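Local coordinates for glutathione S-transferase family protein (Pseudomonas putida, PDB 3LXZ) that probably conjugates reduced glutathione to a wide range of hydrophobic electrophiles, as a two-chain glutathione transferase with a thioredoxin-like N-terminal domain, at residues S11-Y14 / N15-K18; S61-S64 / V65-Y69. One frame throughout, in Å; residues are numbered along the deposited sequence.

Contact 1 (S11-Y14 / N15-K18); sequences SNYY and NMVK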
loop_
_atom_site.group_PDB
_atom_site.type_symbol
_atom_site.label_atom_id
_atom_site.label_comp_id
_atom_site.label_asym_id
_atom_site.label_seq_id
_atom_site.Cartn_x
_atom_site.Cartn_y
_atom_site.Cartn_z
ATOM N N SER A 11 -4.180 17.451 -5.720
ATOM C CA SER A 11 -3.937 16.036 -5.353
ATOM C C SER A 11 -3.770 15.866 -3.846
ATOM O O SER A 11 -2.856 16.450 -3.254
ATOM C CB SER A 11 -2.698 15.465 -6.048
ATOM O OG SER A 11 -2.341 14.242 -5.392
ATOM N N ASN A 12 -4.631 15.053 -3.234
ATOM C CA ASN A 12 -4.497 14.757 -1.809
ATOM C C ASN A 12 -3.153 14.107 -1.431
ATOM O O ASN A 12 -2.515 14.524 -0.458
ATOM C CB ASN A 12 -5.704 13.965 -1.288
ATOM C CG ASN A 12 -5.815 12.551 -1.895
ATOM O OD1 ASN A 12 -5.431 12.308 -3.039
ATOM N ND2 ASN A 12 -6.356 11.627 -1.108
ATOM N N TYR A 13 -2.687 13.146 -2.231
ATOM C CA TYR A 13 -1.392 12.504 -1.957
ATOM C C TYR A 13 -0.238 13.521 -2.077
ATOM O O TYR A 13 0.720 13.463 -1.327
ATOM C CB TYR A 13 -1.173 11.357 -2.946
ATOM C CG TYR A 13 -1.957 10.095 -2.645
ATOM C CD1 TYR A 13 -1.555 9.219 -1.636
ATOM C CD2 TYR A 13 -3.092 9.757 -3.403
ATOM C CE1 TYR A 13 -2.268 8.052 -1.369
ATOM C CE2 TYR A 13 -3.813 8.586 -3.154
ATOM C CZ TYR A 13 -3.399 7.744 -2.144
ATOM O OH TYR A 13 -4.111 6.596 -1.882
ATOM N N TYR A 14 -0.352 14.470 -3.004
ATOM C CA TYR A 14 0.654 15.539 -3.129
ATOM C C TYR A 14 0.619 16.396 -1.860
ATOM O O TYR A 14 1.674 16.730 -1.298
ATOM C CB TYR A 14 0.351 16.387 -4.367
ATOM C CG TYR A 14 1.229 17.627 -4.603
ATOM C CD1 TYR A 14 2.447 17.526 -5.280
ATOM C CD2 TYR A 14 0.785 18.906 -4.227
ATOM C CE1 TYR A 14 3.220 18.682 -5.580
ATOM C CE2 TYR A 14 1.566 20.084 -4.505
ATOM C CZ TYR A 14 2.765 19.954 -5.160
ATOM O OH TYR A 14 3.518 21.084 -5.419
ATOM N N ASN A 15 -0.588 16.746 -1.423
ATOM C CA ASN A 15 -0.726 17.624 -0.254
ATOM C C ASN A 15 -0.152 17.026 1.038
ATOM O O ASN A 15 0.387 17.741 1.899
ATOM C CB ASN A 15 -2.171 18.138 -0.115
ATOM C CG ASN A 15 -2.488 19.236 -1.125
ATOM O OD1 ASN A 15 -1.590 19.965 -1.569
ATOM N ND2 ASN A 15 -3.759 19.361 -1.489
HETATM N N MSE A 16 -0.227 15.703 1.148
HETATM C CA MSE A 16 0.387 14.974 2.257
HETATM C C MSE A 16 1.896 15.171 2.298
HETATM O O MSE A 16 2.433 15.488 3.352
HETATM C CB MSE A 16 0.029 13.478 2.165
HETATM C CG MSE A 16 -1.456 13.108 2.376
HETATM SE SE MSE A 16 -1.575 11.212 1.840
HETATM C CE MSE A 16 -3.440 11.105 1.164
ATOM N N VAL A 17 2.583 15.009 1.165
ATOM C CA VAL A 17 4.017 15.279 1.155
ATOM C C VAL A 17 4.302 16.753 1.424
ATOM O O VAL A 17 5.204 17.068 2.210
ATOM C CB VAL A 17 4.669 14.795 -0.122
ATOM C CG1 VAL A 17 6.193 15.078 -0.074
ATOM C CG2 VAL A 17 4.437 13.243 -0.208
ATOM N N LYS A 18 3.545 17.630 0.772
ATOM C CA LYS A 18 3.716 19.074 0.940
ATOM C C LYS A 18 3.603 19.490 2.408
ATOM O O LYS A 18 4.477 20.246 2.915
ATOM C CB LYS A 18 2.723 19.808 0.051
ATOM C CG LYS A 18 2.750 21.336 0.110
ATOM C CD LYS A 18 1.991 21.880 -1.121
ATOM C CE LYS A 18 1.868 23.409 -1.131
ATOM N NZ LYS A 18 1.019 23.819 -2.291
#
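Met-16, modelled as selenomethionine, lies alongside Tyr-13 near the start of helix 12-23, the helix of the beta-alpha-beta unit that opens the thioredoxin-like domain. Its CG stands anti to its own carbonyl carbon (chi1 -67°) and the chain runs extended from there, which carries the terminal methyl over one face of the tyrosine ring. CE sits 4.2 Å from the centroid of the Tyr-13 ring, a CH-pi contact, while SE approaches the same ring obliquely, giving a Met-aromatic pair. The methyl also meets the amide of Asn-12, with CE 3.7 Å from ND2, and all three side chains point the same way. The polar ends of Asn-12 and Tyr-13 are both held by Glu-102 of helix 84-106, in the C-terminal domain, and Met-16 itself packs on helix 154-174. This corner of the helix therefore faces the all-helical domain.

Ser-11, a glutathione-binding residue, is the N-cap. Its OG accepts from Tyr-14 N at 3.1 Å, and its carbonyl O takes Asn-15 N at 2.9 Å, so both its side chain and its backbone hold the first turn.

Tyr-14 leaves in another direction, CG anti to the backbone N (chi1 175°). The Asn-15 amide plane is turned 59° from the plane of the Tyr-14 ring and brings OD1 to the ring edge, 3.7 Å from CD2; ND2 of the same amide is bonded to Ser-9 O. Lys-18, extended along its whole length, passes obliquely by this ring, and its NZ shares Glu-30 with Tyr-14 OH while also forming a salt bridge with Asp-204. Partway along that lysine, the methylene CD rests 3.9 Å from Tyr-14 CE2.

Contact 2 (S61-S64 / V65-Y69); sequences SETS and VILDY
Thr-63 and Leu-67 stand side by side, one turn apart at the start of helix 63-73, which follows strand 58-61 in the thioredoxin-like domain. The threonine methyl CG2 lies 3.6 Å from Leu-67 CD1, both side chains pointing the same way. Thr-63 places its two branches on different duties: CG2 is anti to the backbone N and meets the leucine, whereas OG1, anti to the carbonyl carbon (chi1 -73°), reaches Tyr-13 O on helix 12-23. Leu-67 continues the same apolar surface onto Ala-20 of that helix.

Glu-62 occupies the N-cap position. Val-65 comes up against the base of its side chain, CG2 standing 3.8 Å from Glu-62 CB, but the glutamate then bends at chi2 (-67°) and its OE2 bonds to Tyr-100 OH of the second subunit. Ile-66 turns to a different side. Its CD1 closes on the backbone of the entering chain, 3.8 Å from Ser-61 C, and the side chain packs against Val-17 and Leu-53.

Beneath these side chains Ile-66 N donates to Glu-62 O at 2.9 Å and Leu-67 N to Thr-63 O at 2.8 Å, both nearly straight. The next bond, Asp-68 N to Ser-64 O, is longer at 3.3 Å, with the donor tilted 29° from the carbonyl plane. A water also donates to Ser-64 O, at 2.8 Å, and weakly to Asp-68 OD1, which makes a salt bridge with Arg-91.

Ser-61 O, by contrast, is buried beside the Val-65 side chain and has no partner in the model. The chemistry is thus divided: Thr-63, Ile-66 and Leu-67 pack on helix 12-23, with the OG1 bond among them, while Ser-61 OG and the Glu-62 carboxylate turn to the second subunit, the serine bonding to its Glu-92.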
loop_
_atom_site.group_PDB
_atom_site.type_symbol
_atom_site.label_atom_id
_atom_site.label_comp_id
_atom_site.label_asym_id
_atom_site.label_seq_id
_atom_site.Cartn_x
_atom_site.Cartn_y
_atom_site.Cartn_z
ATOM N N SER A 61 8.546 7.808 -6.394
ATOM C CA SER A 61 7.098 7.965 -6.429
ATOM C C SER A 61 6.474 7.259 -5.222
ATOM O O SER A 61 7.180 6.584 -4.483
ATOM C CB SER A 61 6.527 7.393 -7.748
ATOM O OG SER A 61 6.582 5.974 -7.720
ATOM N N GLU A 62 5.158 7.424 -5.023
ATOM C CA GLU A 62 4.358 6.813 -3.918
ATOM C C GLU A 62 4.516 7.600 -2.614
ATOM O O GLU A 62 5.599 7.578 -1.992
ATOM C CB GLU A 62 4.697 5.333 -3.643
ATOM C CG GLU A 62 4.494 4.402 -4.865
ATOM C CD GLU A 62 3.039 4.244 -5.280
ATOM O OE1 GLU A 62 2.133 4.358 -4.414
ATOM O OE2 GLU A 62 2.789 3.975 -6.481
ATOM N N THR A 63 3.448 8.290 -2.204
ATOM C CA THR A 63 3.506 9.113 -0.978
ATOM C C THR A 63 4.127 8.378 0.214
ATOM O O THR A 63 5.022 8.917 0.902
ATOM C CB THR A 63 2.098 9.693 -0.630
ATOM O OG1 THR A 63 1.796 10.732 -1.583
ATOM C CG2 THR A 63 2.065 10.295 0.787
ATOM N N SER A 64 3.655 7.163 0.486
ATOM C CA SER A 64 4.165 6.439 1.649
ATOM C C SER A 64 5.694 6.296 1.570
ATOM O O SER A 64 6.388 6.479 2.574
ATOM C CB SER A 64 3.493 5.085 1.823
ATOM O OG SER A 64 3.796 4.240 0.731
ATOM N N VAL A 65 6.203 5.960 0.374
ATOM C CA VAL A 65 7.653 5.781 0.157
ATOM C C VAL A 65 8.414 7.103 0.319
ATOM O O VAL A 65 9.462 7.184 1.022
ATOM C CB VAL A 65 7.912 5.185 -1.257
ATOM C CG1 VAL A 65 9.434 5.234 -1.643
ATOM C CG2 VAL A 65 7.340 3.775 -1.346
ATOM N N ILE A 66 7.866 8.144 -0.317
ATOM C CA ILE A 66 8.434 9.492 -0.251
ATOM C C ILE A 66 8.557 10.004 1.199
ATOM O O ILE A 66 9.617 10.520 1.625
ATOM C CB ILE A 66 7.642 10.465 -1.131
ATOM C CG1 ILE A 66 7.883 10.144 -2.587
ATOM C CG2 ILE A 66 8.044 11.909 -0.863
ATOM C CD1 ILE A 66 6.749 10.671 -3.519
ATOM N N LEU A 67 7.483 9.822 1.968
ATOM C CA LEU A 67 7.471 10.291 3.358
ATOM C C LEU A 67 8.541 9.576 4.206
ATOM O O LEU A 67 9.229 10.210 5.036
ATOM C CB LEU A 67 6.076 10.125 3.998
ATOM C CG LEU A 67 4.935 10.944 3.422
ATOM C CD1 LEU A 67 3.611 10.533 4.064
ATOM C CD2 LEU A 67 5.262 12.408 3.725
ATOM N N ASP A 68 8.723 8.271 3.976
ATOM C CA ASP A 68 9.733 7.508 4.688
ATOM C C ASP A 68 11.149 7.967 4.348
ATOM O O ASP A 68 11.985 8.085 5.261
ATOM C CB ASP A 68 9.608 6.012 4.390
ATOM C CG ASP A 68 8.592 5.301 5.276
ATOM O OD1 ASP A 68 8.124 5.860 6.310
ATOM O OD2 ASP A 68 8.267 4.146 4.912
ATOM N N TYR A 69 11.407 8.214 3.060
ATOM C CA TYR A 69 12.674 8.781 2.601
ATOM C C TYR A 69 12.922 10.134 3.241
ATOM O O TYR A 69 14.010 10.368 3.728
ATOM C CB TYR A 69 12.688 8.926 1.083
ATOM C CG TYR A 69 13.987 9.482 0.546
ATOM C CD1 TYR A 69 15.110 8.685 0.389
ATOM C CD2 TYR A 69 14.078 10.820 0.181
ATOM C CE1 TYR A 69 16.311 9.216 -0.129
ATOM C CE2 TYR A 69 15.267 11.359 -0.323
ATOM C CZ TYR A 69 16.373 10.539 -0.475
ATOM O OH TYR A 69 17.534 11.068 -0.987
HETATM O O HOH W 1 5.544 6.468 5.262
#

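How the contacts relate
Contact 1 and contact 2 are the opening turns of two neighbouring helices, their centres 11 Å apart, and they touch directly. Tyr-13 O and Thr-63 OG1 lie 2.9 Å apart, a probable hydrogen bond between the helices. Around it the packing is apolar: Val-17 CG1 meets Ile-66 CG2 at 3.8 Å, and Met-16 SE approaches Thr-63 CG2 at 3.9 Å. Each contact contributes a residue seen to bind glutathione, Ser-11 and Thr-63, whose side chains are about 7 Å apart in this ligand-free chain. Arg-106, near Asn-12, and Lys-49, near Glu-62, belong to the same site, so both helix starts border the glutathione pocket.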